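Local coordinates for monosaccharide ABC transporter substrate-binding protein, CUT2 family (Acidothermus cellulolyticus, PDB 4RU1), which probably serves as the sugar-binding component of an ABC-type carbohydrate importer and holds myo-inositol in its pocket, at residues T18-P31 with N51-E65. Sequence-based numbering, arbitrary orientation. Where two conformers were deposited one is given.
Sequences TPHLTIAMITHQQP and NVTLKYSNDPDSTKE. With INS (1,2,3,4,5,6-hexahydroxy-cyclohexane), chain M.
Y56 lies beside M25, T27 and Q29 where parallel strands 21-27 and 52-58 run together, a worked example of an edge strand paired in a beta-alpha-beta unit whose helix 35-49 makes the crossover. Backbone bonds alternate from L21 N to N51 O as far as D59 N to T27 O. With CG swung away from its own backbone N (chi1 -176°), Y56 leans over the neighbouring strand. Its CB sits 4.2 Å from M25 O. Farther out, CD2 meets M25 CG at 3.8 Å, and M25 SD lies at the ring edge in a Met-aromatic contact; CE2 then rests 3.6 Å from T27 CG2. At the tip, OH accepts from T27 OG1 (2.9 Å) and donates to Q29 OE1 (2.6 Å). T27 OG1 in turn takes the N-H of Q29, closing an ST turn, while N58 ND2 reaches Q29 O at 2.9 Å from above the carbonyl plane. Just before Q29, H28 turns its ring to the ligand, its NE2 giving a 3.0 Å bond to O5 of the inositol, while its ND1 is bonded to T83 OG1. These linked bonds probably hold the turn after strand 21-27 in shape, consistent with second-shell positioning of H28 in the pocket.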
loop_
_atom_site.group_PDB
_atom_site.type_symbol
_atom_site.label_atom_id
_atom_site.label_comp_id
_atom_site.label_asym_id
_atom_site.label_seq_id
_atom_site.Cartn_x
_atom_site.Cartn_y
_atom_site.Cartn_z
ATOM N N THR A 18 -13.581 -29.401 -9.085
ATOM C CA THR A 18 -13.968 -28.225 -8.302
ATOM C C THR A 18 -14.508 -27.120 -9.236
ATOM O O THR A 18 -14.268 -27.165 -10.451
ATOM C CB THR A 18 -12.763 -27.807 -7.433
ATOM O OG1 THR A 18 -13.210 -27.130 -6.260
ATOM C CG2 THR A 18 -11.793 -26.940 -8.224
ATOM N N PRO A 19 -15.278 -26.140 -8.699
ATOM C CA PRO A 19 -15.751 -25.153 -9.655
ATOM C C PRO A 19 -14.616 -24.207 -10.106
ATOM O O PRO A 19 -13.677 -23.948 -9.372
ATOM C CB PRO A 19 -16.853 -24.413 -8.892
ATOM C CG PRO A 19 -16.577 -24.649 -7.439
ATOM C CD PRO A 19 -15.567 -25.752 -7.306
ATOM N N HIS A 20 -14.680 -23.765 -11.349
ATOM C CA HIS A 20 -13.644 -22.899 -11.851
ATOM C C HIS A 20 -14.191 -21.484 -11.807
ATOM O O HIS A 20 -15.310 -21.227 -12.244
ATOM C CB HIS A 20 -13.167 -23.262 -13.248
ATOM C CG HIS A 20 -12.171 -22.293 -13.756
ATOM N ND1 HIS A 20 -12.554 -21.244 -14.554
ATOM C CD2 HIS A 20 -10.849 -22.144 -13.531
ATOM C CE1 HIS A 20 -11.506 -20.484 -14.786
ATOM N NE2 HIS A 20 -10.452 -21.026 -14.218
ATOM N N LEU A 21 -13.409 -20.573 -11.230
ATOM C CA LEU A 21 -13.803 -19.191 -11.050
ATOM C C LEU A 21 -12.873 -18.235 -11.787
ATOM O O LEU A 21 -11.682 -18.511 -11.948
ATOM C CB LEU A 21 -13.677 -18.845 -9.569
ATOM C CG LEU A 21 -14.517 -19.708 -8.673
ATOM C CD1 LEU A 21 -14.445 -19.217 -7.275
ATOM C CD2 LEU A 21 -15.970 -19.741 -9.128
ATOM N N THR A 22 -13.465 -17.133 -12.266
ATOM C CA THR A 22 -12.708 -16.061 -12.866
ATOM C C THR A 22 -12.840 -14.825 -11.990
ATOM O O THR A 22 -14.013 -14.350 -11.690
ATOM C CB THR A 22 -13.179 -15.690 -14.298
ATOM O OG1 THR A 22 -12.958 -16.797 -15.168
ATOM C CG2 THR A 22 -12.359 -14.433 -14.833
ATOM N N ILE A 23 -11.696 -14.391 -11.453
ATOM C CA ILE A 23 -11.683 -13.193 -10.571
ATOM C C ILE A 23 -10.867 -12.079 -11.200
ATOM O O ILE A 23 -9.768 -12.292 -11.631
ATOM C CB ILE A 23 -11.107 -13.483 -9.171
ATOM C CG1 ILE A 23 -11.768 -14.734 -8.557
ATOM C CG2 ILE A 23 -11.183 -12.220 -8.294
ATOM C CD1 ILE A 23 -13.246 -14.658 -8.249
ATOM N N ALA A 24 -11.489 -10.871 -11.305
ATOM C CA ALA A 24 -10.778 -9.641 -11.741
ATOM C C ALA A 24 -10.172 -8.952 -10.577
ATOM O O ALA A 24 -10.941 -8.594 -9.623
ATOM C CB ALA A 24 -11.713 -8.658 -12.427
ATOM N N MET A 25 -8.861 -8.760 -10.610
ATOM C CA MET A 25 -8.163 -7.897 -9.584
ATOM C C MET A 25 -7.762 -6.608 -10.276
ATOM O O MET A 25 -7.015 -6.638 -11.301
ATOM C CB MET A 25 -6.939 -8.564 -8.996
ATOM C CG MET A 25 -6.123 -7.747 -8.058
ATOM S SD MET A 25 -4.793 -8.692 -7.108
ATOM C CE MET A 25 -5.878 -9.402 -5.852
ATOM N N ILE A 26 -8.301 -5.481 -9.779
ATOM C CA ILE A 26 -8.205 -4.176 -10.407
ATOM C C ILE A 26 -7.561 -3.222 -9.440
ATOM O O ILE A 26 -8.023 -3.029 -8.300
ATOM C CB ILE A 26 -9.594 -3.720 -10.754
ATOM C CG1 ILE A 26 -10.207 -4.697 -11.769
ATOM C CG2 ILE A 26 -9.542 -2.358 -11.407
ATOM C CD1 ILE A 26 -11.712 -4.504 -11.975
ATOM N N THR A 27 -6.438 -2.648 -9.852
ATOM C CA THR A 27 -5.698 -1.781 -8.975
ATOM C C THR A 27 -5.311 -0.446 -9.665
ATOM O O THR A 27 -5.634 -0.144 -10.802
ATOM C CB THR A 27 -4.441 -2.479 -8.475
ATOM O OG1 THR A 27 -3.436 -2.283 -9.468
ATOM C CG2 THR A 27 -4.659 -3.925 -8.183
ATOM N N HIS A 28 -4.703 0.409 -8.857
ATOM C CA HIS A 28 -4.188 1.724 -9.254
ATOM C C HIS A 28 -2.688 1.761 -9.491
ATOM O O HIS A 28 -2.145 2.843 -9.566
ATOM C CB HIS A 28 -4.570 2.724 -8.176
ATOM C CG HIS A 28 -3.990 2.403 -6.819
ATOM N ND1 HIS A 28 -4.662 1.589 -5.916
ATOM C CD2 HIS A 28 -2.859 2.787 -6.204
ATOM C CE1 HIS A 28 -3.966 1.498 -4.815
ATOM N NE2 HIS A 28 -2.857 2.195 -4.964
ATOM N N GLN A 29 -2.052 0.566 -9.592
ATOM C CA GLN A 29 -0.614 0.385 -9.764
ATOM C C GLN A 29 -0.095 1.340 -10.859
ATOM O O GLN A 29 -0.630 1.342 -12.000
ATOM C CB GLN A 29 -0.313 -1.050 -10.116
ATOM C CG GLN A 29 1.092 -1.249 -10.606
ATOM C CD GLN A 29 1.427 -2.644 -10.944
ATOM O OE1 GLN A 29 0.566 -3.491 -11.115
ATOM N NE2 GLN A 29 2.712 -2.926 -10.995
ATOM N N GLN A 30 0.886 2.147 -10.491
ATOM C CA GLN A 30 1.685 2.857 -11.502
ATOM C C GLN A 30 2.593 1.851 -12.154
ATOM O O GLN A 30 3.277 1.072 -11.467
ATOM C CB GLN A 30 2.524 3.910 -10.829
ATOM C CG GLN A 30 3.476 4.649 -11.731
ATOM C CD GLN A 30 2.751 5.699 -12.566
ATOM O OE1 GLN A 30 1.860 6.404 -12.089
ATOM N NE2 GLN A 30 3.121 5.794 -13.820
ATOM N N PRO A 31 2.699 1.848 -13.480
ATOM C CA PRO A 31 3.656 0.880 -14.069
ATOM C C PRO A 31 5.049 1.003 -13.533
ATOM O O PRO A 31 5.521 2.145 -13.291
ATOM C CB PRO A 31 3.630 1.239 -15.568
ATOM C CG PRO A 31 2.202 1.710 -15.754
ATOM C CD PRO A 31 1.816 2.477 -14.485
ATOM N N ASN A 51 -8.608 -22.789 -7.751
ATOM C CA ASN A 51 -9.092 -22.977 -9.142
ATOM C C ASN A 51 -9.684 -21.698 -9.736
ATOM O O ASN A 51 -10.772 -21.661 -10.282
ATOM C CB ASN A 51 -10.126 -24.143 -9.266
ATOM C CG ASN A 51 -10.219 -24.691 -10.712
ATOM O OD1 ASN A 51 -9.403 -24.361 -11.593
ATOM N ND2 ASN A 51 -11.230 -25.541 -10.942
ATOM N N VAL A 52 -8.911 -20.629 -9.597
ATOM C CA VAL A 52 -9.288 -19.305 -10.081
ATOM C C VAL A 52 -8.385 -18.930 -11.242
ATOM O O VAL A 52 -7.177 -19.041 -11.157
ATOM C CB VAL A 52 -9.131 -18.287 -8.909
ATOM C CG1 VAL A 52 -9.146 -16.849 -9.390
ATOM C CG2 VAL A 52 -10.227 -18.478 -7.887
ATOM N N THR A 53 -8.996 -18.388 -12.287
ATOM C CA THR A 53 -8.244 -17.645 -13.292
ATOM C C THR A 53 -8.268 -16.176 -12.847
ATOM O O THR A 53 -9.360 -15.590 -12.718
ATOM C CB THR A 53 -8.884 -17.834 -14.673
ATOM O OG1 THR A 53 -8.715 -19.189 -15.111
ATOM C CG2 THR A 53 -8.237 -16.913 -15.667
ATOM N N LEU A 54 -7.107 -15.615 -12.605
ATOM C CA LEU A 54 -6.922 -14.266 -12.087
ATOM C C LEU A 54 -6.681 -13.368 -13.254
ATOM O O LEU A 54 -5.676 -13.558 -13.963
ATOM C CB LEU A 54 -5.726 -14.231 -11.113
ATOM C CG LEU A 54 -5.570 -12.846 -10.448
ATOM C CD1 LEU A 54 -6.711 -12.541 -9.513
ATOM C CD2 LEU A 54 -4.238 -12.796 -9.716
ATOM N N LYS A 55 -7.575 -12.410 -13.450
ATOM C CA LYS A 55 -7.376 -11.384 -14.448
ATOM C C LYS A 55 -6.947 -10.122 -13.708
ATOM O O LYS A 55 -7.706 -9.526 -12.968
ATOM C CB LYS A 55 -8.667 -11.155 -15.245
ATOM C CG LYS A 55 -9.098 -12.351 -16.083
ATOM C CD LYS A 55 -10.514 -12.216 -16.618
ATOM C CE LYS A 55 -10.554 -11.630 -18.018
ATOM N NZ LYS A 55 -11.921 -11.196 -18.450
ATOM N N TYR A 56 -5.712 -9.724 -13.937
ATOM C CA TYR A 56 -5.146 -8.542 -13.279
ATOM C C TYR A 56 -5.110 -7.364 -14.206
ATOM O O TYR A 56 -4.595 -7.508 -15.336
ATOM C CB TYR A 56 -3.758 -8.814 -12.726
ATOM C CG TYR A 56 -3.138 -7.648 -11.924
ATOM C CD1 TYR A 56 -2.503 -6.645 -12.583
ATOM C CD2 TYR A 56 -3.268 -7.534 -10.574
ATOM C CE1 TYR A 56 -1.931 -5.548 -11.935
ATOM C CE2 TYR A 56 -2.688 -6.459 -9.873
ATOM C CZ TYR A 56 -2.069 -5.430 -10.551
ATOM O OH TYR A 56 -1.488 -4.376 -9.836
ATOM N N SER A 57 -5.649 -6.204 -13.773
ATOM C CA SER A 57 -5.612 -4.983 -14.554
ATOM C C SER A 57 -5.379 -3.790 -13.650
ATOM O O SER A 57 -5.607 -3.801 -12.415
ATOM C CB SER A 57 -6.863 -4.788 -15.346
ATOM O OG SER A 57 -8.035 -4.732 -14.600
ATOM N N ASN A 58 -4.831 -2.757 -14.241
ATOM C CA ASN A 58 -4.463 -1.586 -13.475
ATOM C C ASN A 58 -4.348 -0.314 -14.265
ATOM O O ASN A 58 -3.992 -0.315 -15.457
ATOM C CB ASN A 58 -3.121 -1.781 -12.737
ATOM C CG ASN A 58 -1.927 -1.949 -13.703
ATOM O OD1 ASN A 58 -1.888 -2.956 -14.430
ATOM N ND2 ASN A 58 -1.027 -0.958 -13.783
ATOM N N ASP A 59 -4.598 0.789 -13.560
ATOM C CA ASP A 59 -4.317 2.096 -14.136
ATOM C C ASP A 59 -4.216 3.133 -13.046
ATOM O O ASP A 59 -5.116 3.252 -12.225
ATOM C CB ASP A 59 -5.414 2.458 -15.136
ATOM C CG ASP A 59 -4.902 3.467 -16.207
ATOM O OD1 ASP A 59 -4.543 4.606 -15.830
ATOM O OD2 ASP A 59 -4.930 3.146 -17.372
ATOM N N PRO A 60 -3.138 3.955 -13.093
ATOM C CA PRO A 60 -3.041 4.984 -12.042
ATOM C C PRO A 60 -3.976 6.200 -12.238
ATOM O O PRO A 60 -3.977 7.128 -11.407
ATOM C CB PRO A 60 -1.551 5.388 -12.145
ATOM C CG PRO A 60 -1.243 5.210 -13.599
ATOM C CD PRO A 60 -1.956 3.914 -13.951
ATOM N N ASP A 61 -4.671 6.272 -13.389
ATOM C CA ASP A 61 -5.767 7.246 -13.623
ATOM C C ASP A 61 -7.084 6.618 -13.118
ATOM O O ASP A 61 -7.553 5.595 -13.617
ATOM C CB ASP A 61 -5.807 7.567 -15.147
ATOM C CG ASP A 61 -6.927 8.468 -15.581
ATOM O OD1 ASP A 61 -7.968 8.601 -14.937
ATOM O OD2 ASP A 61 -6.782 9.001 -16.694
ATOM N N SER A 62 -7.593 7.162 -12.016
ATOM C CA SER A 62 -8.786 6.597 -11.440
ATOM C C SER A 62 -9.996 6.564 -12.380
ATOM O O SER A 62 -10.911 5.788 -12.188
ATOM C CB SER A 62 -9.075 7.272 -10.122
ATOM O OG SER A 62 -9.195 8.654 -10.326
ATOM N N THR A 63 -10.078 7.484 -13.363
ATOM C CA THR A 63 -11.199 7.430 -14.336
ATOM C C THR A 63 -11.023 6.156 -15.155
ATOM O O THR A 63 -12.005 5.489 -15.473
ATOM C CB THR A 63 -11.160 8.688 -15.270
ATOM O OG1 THR A 63 -11.119 9.818 -14.409
ATOM C CG2 THR A 63 -12.343 8.770 -16.167
ATOM N N LYS A 64 -9.759 5.850 -15.478
ATOM C CA LYS A 64 -9.442 4.633 -16.261
ATOM C C LYS A 64 -9.636 3.343 -15.359
ATOM O O LYS A 64 -10.043 2.287 -15.809
ATOM C CB LYS A 64 -8.102 4.708 -16.889
ATOM C CG LYS A 64 -8.073 5.717 -18.040
ATOM C CD LYS A 64 -6.851 5.582 -18.878
ATOM C CE LYS A 64 -7.129 6.351 -20.183
ATOM N NZ LYS A 64 -6.024 6.020 -21.083
ATOM N N GLU A 65 -9.279 3.419 -14.089
ATOM C CA GLU A 65 -9.578 2.285 -13.195
ATOM C C GLU A 65 -11.088 2.015 -13.082
ATOM O O GLU A 65 -11.493 0.894 -13.011
ATOM C CB GLU A 65 -8.960 2.507 -11.811
ATOM C CG GLU A 65 -9.058 1.247 -10.911
ATOM C CD GLU A 65 -8.548 1.422 -9.510
ATOM O OE1 GLU A 65 -8.053 2.489 -9.093
ATOM O OE2 GLU A 65 -8.760 0.413 -8.747
HETATM C C1 INS M . 2.027 1.221 -0.833
HETATM C C2 INS M . 2.927 1.964 -1.809
HETATM C C3 INS M . 2.357 1.823 -3.221
HETATM C C4 INS M . 0.893 2.193 -3.315
HETATM C C5 INS M . 0.051 1.388 -2.378
HETATM C C6 INS M . 0.524 1.467 -0.952
HETATM O O1 INS M . 2.458 1.358 0.530
HETATM O O2 INS M . 2.826 3.353 -1.452
HETATM O O3 INS M . 3.138 2.709 -4.046
HETATM O O4 INS M . 0.410 2.036 -4.673
HETATM O O5 INS M . -1.328 1.818 -2.366
HETATM O O6 INS M . -0.238 0.572 -0.090
#